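Local coordinates for protein Rho guanine nucleotide exchange factor 3 (Mus musculus, PDB 2Z0Q) that acts as a guanine nucleotide exchange factor for the small GTPases RhoA and RhoB and is represented here by its DH-PH fragment, at residues I155-L160 / A196-K201; R213-E218 / V261-Q266; G236-N241 / L246-F251. All blocks are in the same frame, centred on the assembly; numbering follows the deposited sequence.

Contact 1: residues I155-L160 / A196-K201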
loop_
_atom_site.group_PDB
_atom_site.type_symbol
_atom_site.label_atom_id
_atom_site.label_comp_id
_atom_site.label_asym_id
_atom_site.label_seq_id
_atom_site.Cartn_x
_atom_site.Cartn_y
_atom_site.Cartn_z
ATOM N N ILE A 155 2.718 2.196 7.331
ATOM C CA ILE A 155 2.322 2.713 8.659
ATOM C C ILE A 155 1.634 4.096 8.664
ATOM O O ILE A 155 0.547 4.260 9.245
ATOM C CB ILE A 155 3.545 2.728 9.679
ATOM C CG1 ILE A 155 3.565 1.418 10.469
ATOM C CG2 ILE A 155 3.431 3.879 10.674
ATOM C CD1 ILE A 155 4.591 1.397 11.616
ATOM N N PRO A 156 2.225 5.100 8.000
ATOM C CA PRO A 156 1.561 6.415 8.019
ATOM C C PRO A 156 0.179 6.424 7.358
ATOM O O PRO A 156 -0.787 6.972 7.915
ATOM C CB PRO A 156 2.559 7.330 7.297
ATOM C CG PRO A 156 3.894 6.588 7.475
ATOM C CD PRO A 156 3.511 5.163 7.279
ATOM N N ARG A 157 0.072 5.838 6.170
ATOM C CA ARG A 157 -1.233 5.826 5.535
ATOM C C ARG A 157 -2.224 5.064 6.410
ATOM O O ARG A 157 -3.370 5.476 6.529
ATOM C CB ARG A 157 -1.170 5.165 4.165
ATOM C CG ARG A 157 -2.422 5.394 3.366
ATOM C CD ARG A 157 -2.514 4.416 2.200
ATOM N NE ARG A 157 -3.450 4.927 1.205
ATOM C CZ ARG A 157 -3.167 5.915 0.351
ATOM N NH1 ARG A 157 -1.965 6.490 0.365
ATOM N NH2 ARG A 157 -4.095 6.342 -0.503
ATOM N N SER A 158 -1.796 3.955 7.009
ATOM C CA SER A 158 -2.719 3.188 7.861
ATOM C C SER A 158 -3.202 4.019 9.026
ATOM O O SER A 158 -4.365 3.915 9.446
ATOM C CB SER A 158 -2.055 1.907 8.383
ATOM O OG SER A 158 -1.772 1.034 7.311
ATOM N N ARG A 159 -2.304 4.844 9.569
ATOM C CA ARG A 159 -2.715 5.680 10.675
ATOM C C ARG A 159 -3.737 6.718 10.174
ATOM O O ARG A 159 -4.754 6.925 10.799
ATOM C CB ARG A 159 -1.505 6.383 11.311
ATOM C CG ARG A 159 -1.892 7.359 12.423
ATOM C CD ARG A 159 -2.117 6.617 13.710
ATOM N NE ARG A 159 -2.319 7.480 14.869
ATOM C CZ ARG A 159 -2.841 7.043 16.006
ATOM N NH1 ARG A 159 -3.185 5.749 16.121
ATOM N NH2 ARG A 159 -3.114 7.903 16.975
ATOM N N LEU A 160 -3.454 7.372 9.051
ATOM C CA LEU A 160 -4.377 8.385 8.542
ATOM C C LEU A 160 -5.789 7.818 8.369
ATOM O O LEU A 160 -6.768 8.420 8.774
ATOM C CB LEU A 160 -3.882 8.925 7.202
ATOM C CG LEU A 160 -4.787 9.976 6.597
ATOM C CD1 LEU A 160 -4.580 11.308 7.313
ATOM C CD2 LEU A 160 -4.432 10.098 5.107
ATOM N N ALA A 196 -10.319 10.679 1.686
ATOM C CA ALA A 196 -10.995 10.391 0.433
ATOM C C ALA A 196 -10.233 10.991 -0.740
ATOM O O ALA A 196 -10.056 10.335 -1.785
ATOM C CB ALA A 196 -12.431 10.940 0.476
ATOM N N GLU A 197 -9.753 12.218 -0.566
ATOM C CA GLU A 197 -9.011 12.896 -1.613
ATOM C C GLU A 197 -7.642 12.244 -1.845
ATOM O O GLU A 197 -7.227 12.035 -2.993
ATOM C CB GLU A 197 -8.807 14.374 -1.265
ATOM C CG GLU A 197 -8.139 15.175 -2.365
ATOM C CD GLU A 197 -8.872 15.044 -3.699
ATOM O OE1 GLU A 197 -10.124 15.005 -3.717
ATOM O OE2 GLU A 197 -8.196 14.973 -4.742
ATOM N N ILE A 198 -6.943 11.927 -0.763
ATOM C CA ILE A 198 -5.629 11.305 -0.894
ATOM C C ILE A 198 -5.785 9.920 -1.524
ATOM O O ILE A 198 -4.961 9.515 -2.337
ATOM C CB ILE A 198 -4.917 11.202 0.482
ATOM C CG1 ILE A 198 -4.410 12.603 0.878
ATOM C CG2 ILE A 198 -3.833 10.106 0.448
ATOM C CD1 ILE A 198 -3.732 12.639 2.204
ATOM N N ASN A 199 -6.845 9.190 -1.184
ATOM C CA ASN A 199 -7.038 7.857 -1.789
ATOM C C ASN A 199 -7.292 7.975 -3.295
ATOM O O ASN A 199 -6.829 7.147 -4.091
ATOM C CB ASN A 199 -8.218 7.101 -1.146
ATOM C CG ASN A 199 -7.885 6.563 0.222
ATOM O OD1 ASN A 199 -6.719 6.482 0.603
ATOM N ND2 ASN A 199 -8.908 6.187 0.975
ATOM N N THR A 200 -8.059 8.991 -3.686
ATOM C CA THR A 200 -8.354 9.193 -5.096
ATOM C C THR A 200 -7.088 9.541 -5.866
ATOM O O THR A 200 -6.831 8.983 -6.926
ATOM C CB THR A 200 -9.408 10.283 -5.281
ATOM O OG1 THR A 200 -10.648 9.792 -4.761
ATOM C CG2 THR A 200 -9.605 10.619 -6.783
ATOM N N LYS A 201 -6.283 10.447 -5.327
ATOM C CA LYS A 201 -5.050 10.863 -5.992
ATOM C C LYS A 201 -4.024 9.733 -6.050
ATOM O O LYS A 201 -3.272 9.619 -7.025
ATOM C CB LYS A 201 -4.410 12.031 -5.249
ATOM C CG LYS A 201 -5.150 13.316 -5.334
ATOM C CD LYS A 201 -4.371 14.370 -4.582
ATOM C CE LYS A 201 -5.160 15.638 -4.378
ATOM N NZ LYS A 201 -4.356 16.583 -3.558
#

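Contact 2: residues R213-E218 / V261-Q266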
loop_
_atom_site.group_PDB
_atom_site.type_symbol
_atom_site.label_atom_id
_atom_site.label_comp_id
_atom_site.label_asym_id
_atom_site.label_seq_id
_atom_site.Cartn_x
_atom_site.Cartn_y
_atom_site.Cartn_z
ATOM N N ARG A 213 5.934 3.553 -17.197
ATOM C CA ARG A 213 7.062 2.650 -17.095
ATOM C C ARG A 213 6.928 1.375 -17.957
ATOM O O ARG A 213 7.841 0.536 -17.958
ATOM C CB ARG A 213 7.300 2.268 -15.642
ATOM C CG ARG A 213 7.613 3.430 -14.673
ATOM C CD ARG A 213 8.960 4.034 -14.904
ATOM N NE ARG A 213 9.310 5.021 -13.864
ATOM C CZ ARG A 213 10.423 4.964 -13.130
ATOM N NH1 ARG A 213 11.293 3.960 -13.303
ATOM N NH2 ARG A 213 10.704 5.936 -12.253
ATOM N N LEU A 214 5.826 1.242 -18.688
ATOM C CA LEU A 214 5.664 0.068 -19.580
ATOM C C LEU A 214 6.614 0.236 -20.760
ATOM O O LEU A 214 6.790 1.344 -21.288
ATOM C CB LEU A 214 4.228 -0.048 -20.096
ATOM C CG LEU A 214 3.179 -0.348 -18.989
ATOM C CD1 LEU A 214 1.782 -0.406 -19.615
ATOM C CD2 LEU A 214 3.504 -1.710 -18.317
ATOM N N LEU A 215 7.238 -0.860 -21.172
ATOM C CA LEU A 215 8.188 -0.829 -22.278
ATOM C C LEU A 215 7.672 -1.760 -23.364
ATOM O O LEU A 215 7.374 -2.906 -23.082
ATOM C CB LEU A 215 9.533 -1.289 -21.739
ATOM C CG LEU A 215 10.732 -1.441 -22.651
ATOM C CD1 LEU A 215 11.055 -0.123 -23.375
ATOM C CD2 LEU A 215 11.896 -1.845 -21.740
ATOM N N TYR A 216 7.550 -1.251 -24.585
ATOM C CA TYR A 216 7.026 -2.017 -25.709
ATOM C C TYR A 216 8.140 -2.294 -26.731
ATOM O O TYR A 216 8.343 -1.497 -27.656
ATOM C CB TYR A 216 5.898 -1.213 -26.379
ATOM C CG TYR A 216 4.813 -0.744 -25.426
ATOM C CD1 TYR A 216 3.681 -1.530 -25.174
ATOM C CD2 TYR A 216 4.907 0.489 -24.773
ATOM C CE1 TYR A 216 2.668 -1.096 -24.296
ATOM C CE2 TYR A 216 3.906 0.926 -23.910
ATOM C CZ TYR A 216 2.793 0.142 -23.674
ATOM O OH TYR A 216 1.799 0.625 -22.844
ATOM N N LEU A 217 8.846 -3.413 -26.589
ATOM C CA LEU A 217 9.950 -3.698 -27.503
ATOM C C LEU A 217 9.592 -4.604 -28.675
ATOM O O LEU A 217 10.436 -4.866 -29.559
ATOM C CB LEU A 217 11.137 -4.264 -26.717
ATOM C CG LEU A 217 11.580 -3.331 -25.588
ATOM C CD1 LEU A 217 12.731 -3.967 -24.793
ATOM C CD2 LEU A 217 11.982 -1.972 -26.190
ATOM N N GLU A 218 8.347 -5.072 -28.712
ATOM C CA GLU A 218 7.933 -5.927 -29.823
ATOM C C GLU A 218 6.632 -5.456 -30.454
ATOM O O GLU A 218 5.812 -4.807 -29.819
ATOM C CB GLU A 218 7.799 -7.381 -29.365
ATOM C CG GLU A 218 9.079 -7.928 -28.724
ATOM C CD GLU A 218 8.886 -9.327 -28.187
ATOM O OE1 GLU A 218 8.865 -10.270 -29.008
ATOM O OE2 GLU A 218 8.738 -9.476 -26.966
ATOM N N VAL A 261 12.466 -4.883 -15.652
ATOM C CA VAL A 261 13.826 -4.782 -16.210
ATOM C C VAL A 261 14.372 -3.367 -16.034
ATOM O O VAL A 261 13.635 -2.444 -15.697
ATOM C CB VAL A 261 13.845 -5.090 -17.746
ATOM C CG1 VAL A 261 13.275 -6.486 -18.021
ATOM C CG2 VAL A 261 13.068 -4.019 -18.510
ATOM N N THR A 262 15.667 -3.189 -16.276
ATOM C CA THR A 262 16.233 -1.848 -16.193
ATOM C C THR A 262 16.488 -1.477 -17.640
ATOM O O THR A 262 17.140 -2.234 -18.373
ATOM C CB THR A 262 17.535 -1.836 -15.381
ATOM O OG1 THR A 262 17.252 -2.200 -14.022
ATOM C CG2 THR A 262 18.164 -0.426 -15.397
ATOM N N HIS A 263 15.922 -0.352 -18.062
ATOM C CA HIS A 263 16.041 0.158 -19.424
ATOM C C HIS A 263 16.445 1.615 -19.290
ATOM O O HIS A 263 15.700 2.433 -18.743
ATOM C CB HIS A 263 14.693 0.068 -20.145
ATOM C CG HIS A 263 14.703 0.572 -21.558
ATOM N ND1 HIS A 263 15.229 -0.153 -22.609
ATOM C CD2 HIS A 263 14.192 1.703 -22.103
ATOM C CE1 HIS A 263 15.038 0.506 -23.739
ATOM N NE2 HIS A 263 14.406 1.636 -23.459
ATOM N N ASN A 264 17.648 1.925 -19.758
ATOM C CA ASN A 264 18.167 3.281 -19.699
ATOM C C ASN A 264 18.136 3.901 -18.311
ATOM O O ASN A 264 17.472 4.918 -18.094
ATOM C CB ASN A 264 17.404 4.160 -20.675
ATOM C CG ASN A 264 18.061 5.512 -20.870
ATOM O OD1 ASN A 264 19.299 5.647 -20.782
ATOM N ND2 ASN A 264 17.246 6.523 -21.150
ATOM N N GLU A 265 18.851 3.281 -17.373
ATOM C CA GLU A 265 18.945 3.769 -15.996
ATOM C C GLU A 265 17.686 3.637 -15.131
ATOM O O GLU A 265 17.751 3.884 -13.932
ATOM C CB GLU A 265 19.373 5.250 -15.986
ATOM C CG GLU A 265 20.514 5.597 -16.938
ATOM C CD GLU A 265 20.931 7.073 -16.847
ATOM O OE1 GLU A 265 21.335 7.512 -15.741
ATOM O OE2 GLU A 265 20.851 7.787 -17.878
ATOM N N GLN A 266 16.558 3.230 -15.714
ATOM C CA GLN A 266 15.320 3.132 -14.951
ATOM C C GLN A 266 14.640 1.769 -14.851
ATOM O O GLN A 266 14.723 0.942 -15.754
ATOM C CB GLN A 266 14.299 4.129 -15.503
ATOM C CG GLN A 266 14.587 5.582 -15.144
ATOM C CD GLN A 266 13.561 6.556 -15.722
ATOM O OE1 GLN A 266 12.334 6.344 -15.618
ATOM N NE2 GLN A 266 14.052 7.638 -16.325
#

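Contact 3: residues G236-N241 / L246-F251. With SO4 (sulfate ion), chain B.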
loop_
_atom_site.group_PDB
_atom_site.type_symbol
_atom_site.label_atom_id
_atom_site.label_comp_id
_atom_site.label_asym_id
_atom_site.label_seq_id
_atom_site.Cartn_x
_atom_site.Cartn_y
_atom_site.Cartn_z
ATOM N N GLY A 236 0.920 -7.028 -9.327
ATOM C CA GLY A 236 1.791 -7.738 -8.435
ATOM C C GLY A 236 2.637 -8.762 -9.172
ATOM O O GLY A 236 2.428 -9.004 -10.359
ATOM N N GLU A 237 3.601 -9.324 -8.450
ATOM C CA GLU A 237 4.493 -10.331 -9.019
ATOM C C GLU A 237 3.783 -11.682 -9.069
ATOM O O GLU A 237 3.120 -12.068 -8.106
ATOM C CB GLU A 237 5.743 -10.457 -8.162
ATOM C CG GLU A 237 6.568 -9.161 -8.137
ATOM C CD GLU A 237 7.543 -9.113 -6.972
ATOM O OE1 GLU A 237 7.088 -9.289 -5.807
ATOM O OE2 GLU A 237 8.760 -8.889 -7.221
ATOM N N LEU A 238 3.913 -12.382 -10.198
ATOM C CA LEU A 238 3.349 -13.701 -10.346
ATOM C C LEU A 238 4.433 -14.480 -11.067
ATOM O O LEU A 238 5.145 -13.904 -11.900
ATOM C CB LEU A 238 2.061 -13.679 -11.195
ATOM C CG LEU A 238 0.879 -12.964 -10.530
ATOM C CD1 LEU A 238 -0.282 -12.806 -11.519
ATOM C CD2 LEU A 238 0.439 -13.783 -9.300
ATOM N N LYS A 239 4.555 -15.767 -10.758
ATOM C CA LYS A 239 5.564 -16.610 -11.407
ATOM C C LYS A 239 4.886 -17.600 -12.341
ATOM O O LYS A 239 3.940 -18.264 -11.932
ATOM C CB LYS A 239 6.335 -17.392 -10.347
ATOM C CG LYS A 239 7.392 -18.298 -10.960
ATOM C CD LYS A 239 8.482 -18.603 -9.940
ATOM C CE LYS A 239 8.249 -19.912 -9.248
ATOM N NZ LYS A 239 9.380 -20.206 -8.302
ATOM N N ASN A 240 5.340 -17.710 -13.583
ATOM C CA ASN A 240 4.650 -18.654 -14.435
ATOM C C ASN A 240 5.156 -20.104 -14.290
ATOM O O ASN A 240 6.052 -20.381 -13.454
ATOM C CB ASN A 240 4.622 -18.138 -15.896
ATOM C CG ASN A 240 5.935 -18.335 -16.641
ATOM O OD1 ASN A 240 6.895 -18.930 -16.139
ATOM N ND2 ASN A 240 5.957 -17.840 -17.880
ATOM N N ASN A 241 4.558 -21.027 -15.045
ATOM C CA ASN A 241 4.902 -22.451 -14.928
ATOM C C ASN A 241 6.210 -22.835 -15.604
ATOM O O ASN A 241 6.546 -24.011 -15.685
ATOM C CB ASN A 241 3.742 -23.363 -15.413
ATOM C CG ASN A 241 3.343 -23.108 -16.856
ATOM O OD1 ASN A 241 3.758 -22.118 -17.456
ATOM N ND2 ASN A 241 2.520 -24.005 -17.419
ATOM N N LEU A 246 7.127 -12.638 -13.346
ATOM C CA LEU A 246 6.432 -11.599 -14.084
ATOM C C LEU A 246 5.799 -10.580 -13.137
ATOM O O LEU A 246 5.641 -10.857 -11.945
ATOM C CB LEU A 246 5.322 -12.251 -14.953
ATOM C CG LEU A 246 5.755 -13.395 -15.898
ATOM C CD1 LEU A 246 4.570 -14.244 -16.374
ATOM C CD2 LEU A 246 6.540 -12.778 -17.059
ATOM N N HIS A 247 5.562 -9.373 -13.653
ATOM C CA HIS A 247 4.832 -8.380 -12.898
ATOM C C HIS A 247 3.598 -8.174 -13.758
ATOM O O HIS A 247 3.677 -7.761 -14.939
ATOM C CB HIS A 247 5.570 -7.039 -12.729
ATOM C CG HIS A 247 4.969 -6.214 -11.642
ATOM N ND1 HIS A 247 5.505 -6.147 -10.370
ATOM C CD2 HIS A 247 3.802 -5.526 -11.598
ATOM C CE1 HIS A 247 4.693 -5.448 -9.591
ATOM N NE2 HIS A 247 3.656 -5.057 -10.314
ATOM N N VAL A 248 2.441 -8.449 -13.171
ATOM C CA VAL A 248 1.210 -8.361 -13.920
ATOM C C VAL A 248 0.351 -7.186 -13.456
ATOM O O VAL A 248 0.225 -6.931 -12.268
ATOM C CB VAL A 248 0.439 -9.690 -13.796
ATOM C CG1 VAL A 248 -0.859 -9.618 -14.540
ATOM C CG2 VAL A 248 1.319 -10.829 -14.314
ATOM N N PHE A 249 -0.257 -6.527 -14.418
ATOM C CA PHE A 249 -1.085 -5.349 -14.173
ATOM C C PHE A 249 -2.501 -5.537 -14.708
ATOM O O PHE A 249 -2.712 -5.737 -15.913
ATOM C CB PHE A 249 -0.481 -4.132 -14.901
ATOM C CG PHE A 249 0.896 -3.754 -14.423
ATOM C CD1 PHE A 249 1.069 -2.944 -13.300
ATOM C CD2 PHE A 249 2.023 -4.221 -15.090
ATOM C CE1 PHE A 249 2.345 -2.604 -12.850
ATOM C CE2 PHE A 249 3.276 -3.891 -14.651
ATOM C CZ PHE A 249 3.455 -3.071 -13.522
ATOM N N LEU A 250 -3.475 -5.454 -13.809
ATOM C CA LEU A 250 -4.851 -5.523 -14.214
ATOM C C LEU A 250 -5.427 -4.089 -14.226
ATOM O O LEU A 250 -5.775 -3.539 -13.179
ATOM C CB LEU A 250 -5.680 -6.375 -13.234
ATOM C CG LEU A 250 -7.187 -6.377 -13.585
ATOM C CD1 LEU A 250 -7.442 -7.031 -14.962
ATOM C CD2 LEU A 250 -7.939 -7.109 -12.498
ATOM N N PHE A 251 -5.486 -3.486 -15.405
ATOM C CA PHE A 251 -6.109 -2.167 -15.534
ATOM C C PHE A 251 -7.605 -2.510 -15.680
ATOM O O PHE A 251 -7.950 -3.659 -15.934
ATOM C CB PHE A 251 -5.578 -1.445 -16.779
ATOM C CG PHE A 251 -4.145 -0.988 -16.640
ATOM C CD1 PHE A 251 -3.825 0.163 -15.904
ATOM C CD2 PHE A 251 -3.121 -1.708 -17.243
ATOM C CE1 PHE A 251 -2.494 0.592 -15.774
ATOM C CE2 PHE A 251 -1.794 -1.301 -17.124
ATOM C CZ PHE A 251 -1.474 -0.138 -16.385
HETATM S S SO4 B . 0.761 -24.756 -21.118
HETATM O O1 SO4 B . 1.109 -24.368 -22.508
HETATM O O2 SO4 B . 1.239 -23.694 -20.182
HETATM O O3 SO4 B . -0.689 -24.922 -20.982
HETATM O O4 SO4 B . 1.418 -26.048 -20.795
HETATM O O HOH W 1 8.275 -6.941 -9.695
#

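Contact 1: residues I155-L160 / A196-K201
Arg-157 and Asn-199 make the polar half of this contact. Arg-157 CG lies anti to the backbone N (chi1 -168°), and the chain stays extended from CG to NE. This shape carries the guanidinium across to the backbone and side chains of 196-201. Arg-157 NH2 gives a weak hydrogen bond to Asn-199 OD1, 2.9 Å away. The bond is bent at the hydrogen. OD1 approaches the guanidinium obliquely, and the amide plane is turned 27° from it. The same NH2 has a second partner outside the segments, Thr-202 OG1. Thr-202 OG1 is also hydrogen-bonded to Ile-198 O. One hydroxyl thus links the arginine to the backbone of its neighbour helix. Ile-198 O also lies at the guanidinium edge, 3.8 Å from Arg-157 NH2, without a hydrogen bond to it.

The apolar half is small. Leu-160 CD2 meets Ile-198 CD1 at 3.9 Å, methyl against methyl. The other branch of Ile-198 serves the arginine: its CG2 lies 3.9 Å from Arg-157 NH2, and the two side chains run past each other in opposite senses. Cys-112 on helix 107-125 touches both Arg-157 and Ile-198, so a third helix packs against this pair.

The backbones stay well apart. The axes of the two short segments come no nearer than 11.9 Å, and side chains span the distance. Their directions differ by 139°, nearer antiparallel than parallel. This is side-chain packing between helix 155-172 and the long helix 180-213, in the elongated all-helical bundle of a DH (RhoGEF) domain.

Contact 2: residues R213-E218 / V261-Q266
His-263 and Gln-266, which both touch 213-218 at the protein surface, are first joined to each other. His-263 N donates to Gln-266 O at 2.9 Å, and Gln-266 N returns a bond to His-263 O at 3.2 Å. This pair closes a type I' turn, the tight end of the hairpin made by strands 254-263 and 266-271. At both residues the side chain leaves the backbone toward 213-218.

Leu-215 meets the imidazole of His-263 over one face. With CG anti to the backbone N (chi1 177°), both its methyls come to lie against the ring. Leu-215 CD1 stands 3.9 Å from the centroid of the His-263 ring, 13° off the normal, which makes a CH-pi contact. The second methyl lies nearer the root of the ring, with Leu-215 CD2 at 3.7 Å from His-263 CG. Leu-215 CD2 also reaches Val-261 CG2, 4.1 Å away.

Gln-266 OE1 sits over the centre of the Arg-213 guanidinium, 3.4 Å from Arg-213 CZ. The amide plane is steeply turned, 69° from the guanidinium. The angle to NH1 is too poor for a hydrogen bond. That nitrogen bonds instead to Leu-267 O.

Across the contact the chemistry is CH-pi, apolar packing and an amide oxygen over a guanidinium face, probably with some electrostatic attraction. The side chains meet without a direct hydrogen bond, while parallel backbone pairing of Leu-215 with Tyr-269 and Leu-271 supplies hydrogen bonds to strand 266-271.

Contact 3: residues G236-N241 / L246-F251
Gly-236, Leu-238, Leu-246 and Val-248 pair across an antiparallel beta hairpin, strands 232-240 and 245-251. Gly-236 N donates a hydrogen bond to Val-248 O at 3.0 Å, and Val-248 N donates one to Gly-236 O at 2.9 Å, almost straight at 173°. Leu-238 and Leu-246 form the next hydrogen-bonded pair. There Leu-246 N reaches Leu-238 O at 2.8 Å, while Leu-238 N donates to Leu-246 O.

Between them lies the non-hydrogen-bonded pair Glu-237 and His-247. His-247 CG is anti to the backbone N (chi1 -164°), which turns the ring back over the partner strand. Gly-236 CA makes a CH-pi contact over one face, 4.1 Å from the centroid of the His-247 ring. Water 1 bridges this pair, lying in the ring plane at His-247 ND1 (3.0 Å) and donating to Glu-237 OE2. His-247 NE2 is hydrogen-bonded to His-235 ND1.

This hairpin belongs to the beta sheet of the PH domain. On its other face Leu-238 CD1 packs on Val-248 CG2 at 3.8 Å, and Leu-326 covers Leu-238 and Leu-246. Beside the turn, Asn-240 OD1 accepts from the backbone N of Arg-242 and of Val-244. Asn-241 ND2 donates to sulfate O2 at 3.1 Å, a nearly straight bond to an ion probably from the crystallisation liquor.

From the N terminus, contact 1 comes first. It closes a loop of 35 residues, mostly helical, and joins two helices of the DH part. Helix 180-213 then runs on to the PH part and leads directly into strand 214-215. There 213-218 opens contact 2, which closes only at 261-266 and sets that strand against the hairpin end of strands 254-263 and 266-271. Contact 3 lies wholly within that span. Its own loop is four residues, and it joins strands 232-240 and 245-251 of the same sheet. No contacts cross. The centre of contact 1 is about 30 Å from that of contact 2. Contacts 2 and 3 touch, Leu-214 CD2 packing on Phe-249 CE2 at 4.3 Å.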